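Local structure of beta-lactamase Mb2281c (Mycobacterium bovis, 3I7J) at residues A126-L138 and A149-D162. The protein probably works as a serine hydrolase of the beta-lactamase and penicillin-binding-protein family, whose members attack beta-lactams or related amide and ester bonds. Residues are numbered along the deposited sequence; the frame is centred on the assembly and turned at random.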
loop_
_atom_site.group_PDB
_atom_site.type_symbol
_atom_site.label_atom_id
_atom_site.label_comp_id
_atom_site.label_asym_id
_atom_site.label_seq_id
_atom_site.Cartn_x
_atom_site.Cartn_y
_atom_site.Cartn_z
ATOM N N ALA A 126 10.987 -12.473 2.828
ATOM C CA ALA A 126 10.375 -12.529 1.505
ATOM C C ALA A 126 10.388 -11.209 0.745
ATOM O O ALA A 126 10.359 -11.195 -0.487
ATOM C CB ALA A 126 8.939 -13.036 1.630
ATOM N N VAL A 127 10.453 -10.104 1.476
ATOM C CA VAL A 127 10.401 -8.792 0.849
ATOM C C VAL A 127 11.527 -7.828 1.201
ATOM O O VAL A 127 12.266 -7.385 0.331
ATOM C CB VAL A 127 9.060 -8.116 1.204
ATOM C CG1 VAL A 127 9.001 -6.720 0.618
ATOM C CG2 VAL A 127 7.905 -8.972 0.695
ATOM N N CYS A 128 11.638 -7.501 2.482
ATOM C CA CYS A 128 12.630 -6.550 2.942
ATOM C C CYS A 128 14.092 -6.941 2.725
ATOM O O CYS A 128 14.866 -6.162 2.171
ATOM C CB CYS A 128 12.363 -6.229 4.408
ATOM S SG CYS A 128 10.744 -5.449 4.662
ATOM N N GLU A 129 14.461 -8.142 3.149
ATOM C CA GLU A 129 15.825 -8.631 3.008
ATOM C C GLU A 129 16.242 -8.698 1.529
ATOM O O GLU A 129 17.313 -8.218 1.155
ATOM C CB GLU A 129 15.919 -10.010 3.674
ATOM C CG GLU A 129 17.314 -10.526 3.973
ATOM C CD GLU A 129 18.123 -10.801 2.722
ATOM O OE1 GLU A 129 17.570 -11.385 1.760
ATOM O OE2 GLU A 129 19.322 -10.447 2.708
ATOM N N PRO A 130 15.398 -9.279 0.662
ATOM C CA PRO A 130 15.783 -9.349 -0.755
ATOM C C PRO A 130 15.996 -7.984 -1.413
ATOM O O PRO A 130 16.812 -7.851 -2.325
ATOM C CB PRO A 130 14.630 -10.125 -1.396
ATOM C CG PRO A 130 14.155 -11.014 -0.273
ATOM C CD PRO A 130 14.169 -10.050 0.910
ATOM N N LEU A 131 15.275 -6.967 -0.950
ATOM C CA LEU A 131 15.403 -5.623 -1.518
ATOM C C LEU A 131 16.367 -4.718 -0.747
ATOM O O LEU A 131 16.549 -3.557 -1.108
ATOM C CB LEU A 131 14.022 -4.956 -1.595
ATOM C CG LEU A 131 13.031 -5.580 -2.593
ATOM C CD1 LEU A 131 11.644 -4.968 -2.461
ATOM C CD2 LEU A 131 13.561 -5.380 -3.998
ATOM N N GLY A 132 16.976 -5.241 0.312
ATOM C CA GLY A 132 17.901 -4.440 1.093
ATOM C C GLY A 132 17.254 -3.449 2.047
ATOM O O GLY A 132 17.887 -2.465 2.432
HETATM N N MSE A 133 15.999 -3.693 2.417
HETATM C CA MSE A 133 15.270 -2.827 3.346
HETATM C C MSE A 133 15.637 -3.155 4.788
HETATM O O MSE A 133 14.836 -3.732 5.527
HETATM C CB MSE A 133 13.767 -3.014 3.142
HETATM C CG MSE A 133 13.233 -2.228 1.957
HETATM SE SE MSE A 133 11.588 -2.902 1.146
HETATM C CE MSE A 133 12.100 -2.595 -0.673
ATOM N N VAL A 134 16.835 -2.755 5.199
ATOM C CA VAL A 134 17.311 -3.064 6.543
ATOM C C VAL A 134 16.808 -2.186 7.692
ATOM O O VAL A 134 17.207 -2.366 8.843
ATOM C CB VAL A 134 18.866 -3.117 6.568
ATOM C CG1 VAL A 134 19.348 -4.212 5.627
ATOM C CG2 VAL A 134 19.459 -1.773 6.155
ATOM N N THR A 135 15.921 -1.246 7.398
ATOM C CA THR A 135 15.389 -0.399 8.456
ATOM C C THR A 135 13.861 -0.422 8.391
ATOM O O THR A 135 13.182 0.555 8.724
ATOM C CB THR A 135 15.918 1.036 8.327
ATOM O OG1 THR A 135 17.336 0.990 8.145
ATOM C CG2 THR A 135 15.618 1.835 9.582
ATOM N N THR A 136 13.334 -1.557 7.944
ATOM C CA THR A 136 11.897 -1.762 7.836
ATOM C C THR A 136 11.516 -2.964 8.685
ATOM O O THR A 136 12.136 -4.020 8.587
ATOM C CB THR A 136 11.468 -2.058 6.389
ATOM O OG1 THR A 136 11.746 -0.923 5.560
ATOM C CG2 THR A 136 9.985 -2.365 6.339
ATOM N N ARG A 137 10.503 -2.813 9.524
ATOM C CA ARG A 137 10.090 -3.936 10.344
ATOM C C ARG A 137 8.634 -3.874 10.763
ATOM O O ARG A 137 8.008 -2.814 10.772
ATOM C CB ARG A 137 10.987 -4.037 11.578
ATOM C CG ARG A 137 10.937 -2.829 12.492
ATOM C CD ARG A 137 12.002 -2.951 13.570
ATOM N NE ARG A 137 11.945 -4.254 14.226
ATOM C CZ ARG A 137 12.828 -4.685 15.121
ATOM N NH1 ARG A 137 13.847 -3.912 15.476
ATOM N NH2 ARG A 137 12.693 -5.895 15.656
ATOM N N LEU A 138 8.105 -5.040 11.101
ATOM C CA LEU A 138 6.732 -5.174 11.541
ATOM C C LEU A 138 6.721 -5.981 12.835
ATOM O O LEU A 138 6.910 -7.199 12.818
ATOM C CB LEU A 138 5.905 -5.897 10.476
ATOM C CG LEU A 138 4.494 -6.323 10.888
ATOM C CD1 LEU A 138 3.619 -5.097 11.061
ATOM C CD2 LEU A 138 3.902 -7.255 9.836
ATOM N N ALA A 149 3.770 -1.529 10.668
ATOM C CA ALA A 149 5.106 -1.443 10.101
ATOM C C ALA A 149 5.757 -0.077 10.319
ATOM O O ALA A 149 5.092 0.960 10.428
ATOM C CB ALA A 149 5.074 -1.774 8.620
ATOM N N THR A 150 7.078 -0.114 10.386
ATOM C CA THR A 150 7.913 1.051 10.586
ATOM C C THR A 150 8.949 1.009 9.454
ATOM O O THR A 150 9.439 -0.062 9.107
ATOM C CB THR A 150 8.599 0.950 11.981
ATOM O OG1 THR A 150 7.830 1.677 12.946
ATOM C CG2 THR A 150 9.992 1.468 11.944
ATOM N N SER A 151 9.277 2.159 8.873
ATOM C CA SER A 151 10.240 2.188 7.779
ATOM C C SER A 151 10.787 3.594 7.538
ATOM O O SER A 151 10.464 4.535 8.270
ATOM C CB SER A 151 9.577 1.648 6.502
ATOM O OG SER A 151 10.524 1.447 5.469
ATOM N N THR A 152 11.614 3.724 6.500
ATOM C CA THR A 152 12.241 4.996 6.125
ATOM C C THR A 152 11.943 5.302 4.669
ATOM O O THR A 152 11.563 4.413 3.917
ATOM C CB THR A 152 13.770 4.907 6.252
ATOM O OG1 THR A 152 14.258 3.926 5.322
ATOM C CG2 THR A 152 14.174 4.500 7.664
ATOM N N VAL A 153 12.117 6.557 4.259
ATOM C CA VAL A 153 11.857 6.901 2.865
ATOM C C VAL A 153 12.826 6.150 1.945
ATOM O O VAL A 153 12.455 5.748 0.842
ATOM C CB VAL A 153 11.969 8.425 2.621
ATOM C CG1 VAL A 153 11.807 8.737 1.131
ATOM C CG2 VAL A 153 10.883 9.144 3.412
ATOM N N ALA A 154 14.060 5.952 2.404
ATOM C CA ALA A 154 15.069 5.238 1.620
ATOM C C ALA A 154 14.627 3.802 1.339
ATOM O O ALA A 154 14.754 3.309 0.215
ATOM C CB ALA A 154 16.408 5.229 2.361
ATOM N N ASP A 155 14.133 3.126 2.374
ATOM C CA ASP A 155 13.658 1.752 2.235
ATOM C C ASP A 155 12.407 1.711 1.355
ATOM O O ASP A 155 12.273 0.837 0.497
ATOM C CB ASP A 155 13.328 1.145 3.607
ATOM C CG ASP A 155 14.529 0.509 4.272
ATOM O OD1 ASP A 155 15.671 0.767 3.824
ATOM O OD2 ASP A 155 14.330 -0.243 5.255
ATOM N N LEU A 156 11.491 2.651 1.567
ATOM C CA LEU A 156 10.274 2.675 0.769
ATOM C C LEU A 156 10.581 3.020 -0.676
ATOM O O LEU A 156 9.864 2.603 -1.587
ATOM C CB LEU A 156 9.268 3.669 1.337
ATOM C CG LEU A 156 8.584 3.252 2.633
ATOM C CD1 LEU A 156 7.407 4.189 2.860
ATOM C CD2 LEU A 156 8.083 1.805 2.543
ATOM N N ALA A 157 11.651 3.785 -0.881
ATOM C CA ALA A 157 12.074 4.183 -2.221
ATOM C C ALA A 157 12.477 2.929 -2.992
ATOM O O ALA A 157 12.151 2.780 -4.169
ATOM C CB ALA A 157 13.253 5.145 -2.130
ATOM N N VAL A 158 13.194 2.039 -2.311
ATOM C CA VAL A 158 13.629 0.775 -2.890
ATOM C C VAL A 158 12.385 -0.065 -3.189
ATOM O O VAL A 158 12.287 -0.698 -4.241
ATOM C CB VAL A 158 14.541 -0.003 -1.904
ATOM C CG1 VAL A 158 14.875 -1.376 -2.465
ATOM C CG2 VAL A 158 15.824 0.788 -1.645
ATOM N N PHE A 159 11.431 -0.060 -2.259
ATOM C CA PHE A 159 10.192 -0.814 -2.429
ATOM C C PHE A 159 9.456 -0.313 -3.665
ATOM O O PHE A 159 9.017 -1.108 -4.504
ATOM C CB PHE A 159 9.301 -0.679 -1.187
ATOM C CG PHE A 159 8.105 -1.591 -1.202
ATOM C CD1 PHE A 159 8.265 -2.979 -1.210
ATOM C CD2 PHE A 159 6.819 -1.070 -1.218
ATOM C CE1 PHE A 159 7.160 -3.836 -1.231
ATOM C CE2 PHE A 159 5.709 -1.919 -1.239
ATOM C CZ PHE A 159 5.882 -3.310 -1.246
ATOM N N ALA A 160 9.343 1.008 -3.787
ATOM C CA ALA A 160 8.672 1.611 -4.940
ATOM C C ALA A 160 9.331 1.128 -6.232
ATOM O O ALA A 160 8.675 1.011 -7.268
ATOM C CB ALA A 160 8.744 3.141 -4.851
ATOM N N GLY A 161 10.631 0.848 -6.160
ATOM C CA GLY A 161 11.341 0.367 -7.329
ATOM C C GLY A 161 10.814 -0.996 -7.743
ATOM O O GLY A 161 10.671 -1.300 -8.929
ATOM N N ASP A 162 10.507 -1.821 -6.749
ATOM C CA ASP A 162 9.992 -3.157 -6.995
ATOM C C ASP A 162 8.572 -3.065 -7.556
ATOM O O ASP A 162 8.136 -3.932 -8.314
ATOM C CB ASP A 162 9.996 -3.961 -5.693
ATOM C CG ASP A 162 9.755 -5.433 -5.917
ATOM O OD1 ASP A 162 10.607 -6.079 -6.556
ATOM O OD2 ASP A 162 8.719 -5.949 -5.456
HETATM O O HOH W 1 17.647 1.033 5.546
#
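Arg137 and Thr150 pair across a short antiparallel hairpin of the serine beta-lactamase fold, which leads from helix 119-131 to helix 153-164, a helix packed on the large antiparallel sheet. They form a hydrogen-bonded pair: Arg137 N reaches Thr150 O at 3.0 Å, and Thr150 N returns to Arg137 O.

The polar centre is the carboxylate of Asp155, in the first turn of helix 153-164. Its OD2 accepts Thr135 N on the syn lone pair (2.9 Å) and the hydroxyl of Thr136 OG1 on the anti lone pair (2.7 Å), so the loop is tied down by two donors at one buried oxygen. Ser151 OG donates to Thr136 OG1, giving a chain of hydrogen bonds, Ser151 to Thr136 to Asp155, in which the Thr136 hydroxyl both accepts and donates. A water donates to Asp155 OD1 and also bonds Thr135 OG1. Thr152 is the N-cap, its OG1 taking Asp155 N and thereby steadying the backbone beneath the carboxylate.

Apolar contacts lie on both sides of the Schellman turn in the chain, Leu131 before it and Met133 after it; the positive phi of Gly132 (78°) suits a residue without a side chain. Leu131 CD1 lies against Asp162 CB, while Asp162 turns its carboxylate to Arg48 and Ser167. Selenomethionine Met133 bends at chi3 (-140°) and makes a Met-aromatic contact with Phe159: SE sits 5.2 Å from the ring centroid, oblique to the ring normal, and CE meets the ring edge in plane, 3.4 Å from Phe159 CB.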